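Local coordinates for hypothetical protein TTHA1785 (Thermus thermophilus, PDB 2EPG), which probably joins RNA ends in a GTP- and manganese-dependent reaction, as an RNA ligase of the RtcB family, at residues V35-K40 against A470-K475; M73-W78 against S461-A466. All coordinates share one frame; numbering follows the deposited sequence.

Near the N terminus, residues 35-40 hold the end of the strand 34-37 and what follows it; interaction 1 brings them against 470-475 and closes a loop of more than 400 residues. Interaction 2 lies entirely within that loop, pairing 73-78, just past the strand 70-73, with 461-466. The two contacts therefore nest, and their centres are about 8 Å apart. Strands 34-37 and 70-73 run parallel as neighbours. The start of helix 462-470 meets the corner after strand 70-73, and its last residue, Ala-470, meets Phe-37. Just after the helix, Ile-472 CD1 also touches the selenium SE of Met-73, a selenomethionine, at 3.7 Å.

Interaction 1. Residues V35-K40 against A470-K475; sequences VFFASK and AGIGKK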
# COMPACT_ATOMS: atom_id res chain seq x y z
N VAL A 35 -5.79 16.32 11.52
CA VAL A 35 -5.63 15.47 12.69
C VAL A 35 -4.51 14.49 12.39
O VAL A 35 -4.45 13.93 11.30
CB VAL A 35 -6.94 14.68 13.00
CG1 VAL A 35 -6.63 13.51 13.92
CG2 VAL A 35 -7.98 15.60 13.63
N PHE A 36 -3.61 14.28 13.35
CA PHE A 36 -2.53 13.32 13.15
C PHE A 36 -2.37 12.41 14.36
O PHE A 36 -2.67 12.80 15.49
CB PHE A 36 -1.19 14.00 12.80
CG PHE A 36 -0.62 14.86 13.89
CD1 PHE A 36 -1.01 16.19 14.04
CD2 PHE A 36 0.34 14.35 14.76
CE1 PHE A 36 -0.46 17.00 15.03
CE2 PHE A 36 0.90 15.15 15.77
CZ PHE A 36 0.50 16.48 15.90
N PHE A 37 -1.92 11.18 14.12
CA PHE A 37 -1.74 10.22 15.19
C PHE A 37 -0.26 10.09 15.51
O PHE A 37 0.57 9.98 14.60
CB PHE A 37 -2.34 8.86 14.78
CG PHE A 37 -3.76 8.95 14.28
CD1 PHE A 37 -4.04 9.13 12.93
CD2 PHE A 37 -4.83 8.90 15.17
CE1 PHE A 37 -5.35 9.26 12.47
CE2 PHE A 37 -6.15 9.03 14.73
CZ PHE A 37 -6.41 9.21 13.38
N ALA A 38 0.09 10.11 16.79
CA ALA A 38 1.49 10.00 17.16
C ALA A 38 1.73 9.64 18.62
O ALA A 38 0.81 9.64 19.43
CB ALA A 38 2.21 11.29 16.83
N SER A 39 2.98 9.33 18.93
CA SER A 39 3.40 8.95 20.29
C SER A 39 4.00 10.16 20.97
O SER A 39 4.29 11.16 20.32
CB SER A 39 4.48 7.86 20.24
OG SER A 39 3.96 6.58 19.91
N LYS A 40 4.21 10.05 22.28
CA LYS A 40 4.84 11.13 23.01
C LYS A 40 6.25 11.18 22.45
O LYS A 40 6.86 12.24 22.34
CB LYS A 40 4.88 10.84 24.51
CG LYS A 40 3.56 11.16 25.21
CD LYS A 40 3.13 12.59 24.87
CE LYS A 40 1.74 12.92 25.37
NZ LYS A 40 1.28 14.22 24.79
N ALA A 470 -3.98 4.53 19.17
CA ALA A 470 -5.00 5.45 18.67
C ALA A 470 -6.28 4.69 18.33
O ALA A 470 -7.30 5.31 18.04
CB ALA A 470 -4.48 6.22 17.43
N GLY A 471 -6.24 3.37 18.36
CA GLY A 471 -7.42 2.58 18.06
C GLY A 471 -7.71 2.36 16.58
O GLY A 471 -8.80 1.92 16.22
N ILE A 472 -6.75 2.65 15.71
CA ILE A 472 -6.98 2.47 14.28
C ILE A 472 -6.20 1.33 13.64
O ILE A 472 -5.93 1.35 12.44
CB ILE A 472 -6.67 3.78 13.51
CG1 ILE A 472 -5.23 4.23 13.75
CG2 ILE A 472 -7.63 4.86 13.97
CD1 ILE A 472 -4.80 5.39 12.81
N GLY A 473 -5.85 0.33 14.44
CA GLY A 473 -5.11 -0.81 13.92
C GLY A 473 -4.78 -1.82 15.00
O GLY A 473 -3.81 -1.65 15.74
N LYS A 474 -5.59 -2.88 15.09
CA LYS A 474 -5.37 -3.90 16.10
C LYS A 474 -4.24 -4.85 15.69
O LYS A 474 -4.24 -5.37 14.57
CB LYS A 474 -6.65 -4.69 16.31
CG LYS A 474 -6.48 -5.89 17.24
CD LYS A 474 -7.72 -6.77 17.28
CE LYS A 474 -8.86 -6.09 18.00
NZ LYS A 474 -10.03 -7.01 18.12
N LYS A 475 -3.28 -5.06 16.59
CA LYS A 475 -2.17 -5.97 16.32
C LYS A 475 -2.64 -7.40 16.24
O LYS A 475 -3.38 -7.86 17.11
CB LYS A 475 -1.11 -5.87 17.41
CG LYS A 475 -0.30 -4.60 17.32
CD LYS A 475 0.67 -4.48 18.48
CE LYS A 475 1.71 -5.58 18.47
NZ LYS A 475 2.65 -5.42 19.63
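The phenyl ring of Phe-37 meets Ile-472 through a CH-pi contact. The delta methyl CD1 of Ile-472 stands 3.8 Å from the centroid of the Phe-37 ring and only 11° off its normal, so it sits squarely over one face. The two side chains reach toward each other from their own segments. In Ile-472, CG1 is flanked by the backbone N and C (chi1 58°), and the extended chi2 carries CD1 outward onto the ring.

Plain apolar contact adds the second touch. CB of Ala-470 approaches the ring obliquely and comes within 3.5 Å of Phe-37 CD2. No hydrogen bond spans the two segments, and the buried surface is small, 136 Å² in all.

The backbone of 470-472 is held by other means. Gly-471 ends the helix 462-470 in a Schellman motif, and its positive phi (82°) would press a beta carbon against the carbonyl O of Ala-470. Beyond the two segments, the carbonyl oxygens of Ala-470, Gly-471 and Ile-472 accept hydrogen bonds from Lys-399 NZ, Thr-397 OG1 and Ser-408 OG. On the other side of the contact, backbone hydrogen bonding with Ala-72 places Phe-37 in its parallel pairing with the strand 70-73.

Shortening Phe-37 to an alanine would probably open a gap beneath Ile-472 CD1 and take from Ala-470 CB the ring it rests on. Chemically the contact is wholly nonpolar: methyl groups against one aromatic ring, all buried. It joins the end of the strand 34-37 to the helix-to-strand turn leading into 474-486 by van der Waals and CH-pi contact, while the carbonyl oxygens of Ala-470, Gly-471 and Ile-472 bond elsewhere in the fold.

Interaction 2. Residues M73-W78 against S461-A466; sequences MPDIHW and SLVVEA
The carboxylate of Asp-75 has Val-463 over one face: the methyl CG1 of Val-463 stands above its plane, 4.1 Å from Asp-75 CG. Val-463 holds CG1 trans to its own backbone N (chi1 179°), which brings that methyl over the carboxylate. The other Val-463 methyl, CG2, reaches Asp-75 CB at 3.7 Å; the two side chains run at a slant to each other, and both methyls lie against Asp-75 CB from one side. Pro-74 turns its CB and CG toward Ala-466, and Pro-74 CG comes within 3.5 Å of Ala-466 CB, a tight carbon pair.

A type I turn from Met-73 to Ile-76, closed by Ile-76 N to Met-73 O at 3.1 Å, places Pro-74 and Asp-75 at its corner. The helix opposite starts with Ser-461 as N-cap: Val-464 N gives its hydrogen to Ser-461 OG at 3.2 Å, almost perfectly straight (179°), while the same hydroxyl also bonds Ala-412 O.

Asp-75 also touches His-410, the predicted site of the GMP-histidine intermediate, and its OD1 takes a weak hydrogen bond from Gly-411 N. No hydrogen bond joins the turn to the helix; the contact is mostly aliphatic, and it brings the turn and the helix start together beside the predicted GMP site, where the carboxylate has an apolar neighbour over one face and a polar partner elsewhere.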
# COMPACT_ATOMS: atom_id res chain seq x y z
N MSE A 73 -0.66 9.69 9.43
CA MSE A 73 -0.35 8.53 10.27
C MSE A 73 0.90 8.74 11.15
O MSE A 73 1.66 9.69 10.93
CB MSE A 73 -0.15 7.29 9.38
CG MSE A 73 -1.40 6.86 8.65
SE MSE A 73 -2.79 6.45 9.92
CE MSE A 73 -4.32 7.14 9.03
N PRO A 74 1.13 7.85 12.13
CA PRO A 74 2.29 7.98 13.02
C PRO A 74 3.66 8.00 12.34
O PRO A 74 4.61 8.51 12.91
CB PRO A 74 2.14 6.79 13.97
CG PRO A 74 0.69 6.60 14.05
CD PRO A 74 0.28 6.74 12.58
N ASP A 75 3.76 7.45 11.14
CA ASP A 75 5.05 7.45 10.44
C ASP A 75 5.17 8.56 9.42
O ASP A 75 5.91 8.43 8.46
CB ASP A 75 5.31 6.12 9.73
CG ASP A 75 4.19 5.76 8.77
OD1 ASP A 75 4.37 4.78 8.01
OD2 ASP A 75 3.14 6.43 8.78
N ILE A 76 4.43 9.65 9.63
CA ILE A 76 4.45 10.78 8.71
C ILE A 76 5.82 11.41 8.56
O ILE A 76 6.59 11.49 9.53
CB ILE A 76 3.48 11.86 9.19
CG1 ILE A 76 3.58 13.10 8.30
CG2 ILE A 76 3.79 12.24 10.62
CD1 ILE A 76 2.69 14.25 8.76
N HIS A 77 6.11 11.86 7.34
CA HIS A 77 7.36 12.55 7.02
C HIS A 77 7.30 13.30 5.70
O HIS A 77 6.36 13.14 4.92
CB HIS A 77 8.55 11.58 7.01
CG HIS A 77 8.36 10.36 6.17
ND1 HIS A 77 9.24 10.01 5.17
CD2 HIS A 77 7.42 9.39 6.21
CE1 HIS A 77 8.86 8.87 4.63
NE2 HIS A 77 7.76 8.47 5.24
N TRP A 78 8.32 14.13 5.47
CA TRP A 78 8.41 14.96 4.27
C TRP A 78 8.14 14.19 2.98
O TRP A 78 8.66 13.10 2.76
CB TRP A 78 9.80 15.61 4.18
CG TRP A 78 9.85 16.72 3.17
CD1 TRP A 78 9.59 18.05 3.39
CD2 TRP A 78 10.03 16.59 1.75
NE1 TRP A 78 9.58 18.74 2.20
CE2 TRP A 78 9.85 17.87 1.18
CE3 TRP A 78 10.31 15.50 0.90
CZ2 TRP A 78 9.94 18.10 -0.21
CZ3 TRP A 78 10.40 15.73 -0.48
CH2 TRP A 78 10.22 17.02 -1.01
N SER A 461 7.90 -1.66 17.14
CA SER A 461 7.57 -0.52 16.29
C SER A 461 6.74 0.54 16.99
O SER A 461 5.65 0.26 17.50
CB SER A 461 6.81 -0.99 15.06
OG SER A 461 6.48 0.11 14.23
N LEU A 462 7.26 1.77 17.01
CA LEU A 462 6.56 2.88 17.64
C LEU A 462 5.35 3.20 16.79
O LEU A 462 4.28 3.52 17.30
CB LEU A 462 7.47 4.10 17.74
CG LEU A 462 8.71 3.96 18.64
CD1 LEU A 462 9.67 5.10 18.34
CD2 LEU A 462 8.31 3.94 20.11
N VAL A 463 5.52 3.10 15.47
CA VAL A 463 4.42 3.37 14.56
C VAL A 463 3.24 2.45 14.89
O VAL A 463 2.13 2.93 15.15
CB VAL A 463 4.86 3.16 13.10
CG1 VAL A 463 3.68 3.43 12.16
CG2 VAL A 463 6.02 4.12 12.78
N VAL A 464 3.48 1.14 14.90
CA VAL A 464 2.43 0.18 15.22
C VAL A 464 1.85 0.45 16.62
O VAL A 464 0.66 0.29 16.85
CB VAL A 464 2.95 -1.28 15.17
CG1 VAL A 464 1.88 -2.24 15.68
CG2 VAL A 464 3.33 -1.65 13.73
N GLU A 465 2.72 0.87 17.54
CA GLU A 465 2.32 1.19 18.91
C GLU A 465 1.33 2.36 18.90
O GLU A 465 0.29 2.33 19.57
CB GLU A 465 3.57 1.57 19.72
CG GLU A 465 3.32 1.90 21.19
CD GLU A 465 4.54 2.54 21.87
OE1 GLU A 465 4.70 3.78 21.76
OE2 GLU A 465 5.32 1.80 22.52
N ALA A 466 1.67 3.39 18.14
CA ALA A 466 0.80 4.56 18.07
C ALA A 466 -0.52 4.18 17.40
O ALA A 466 -1.60 4.56 17.86
CB ALA A 466 1.47 5.66 17.29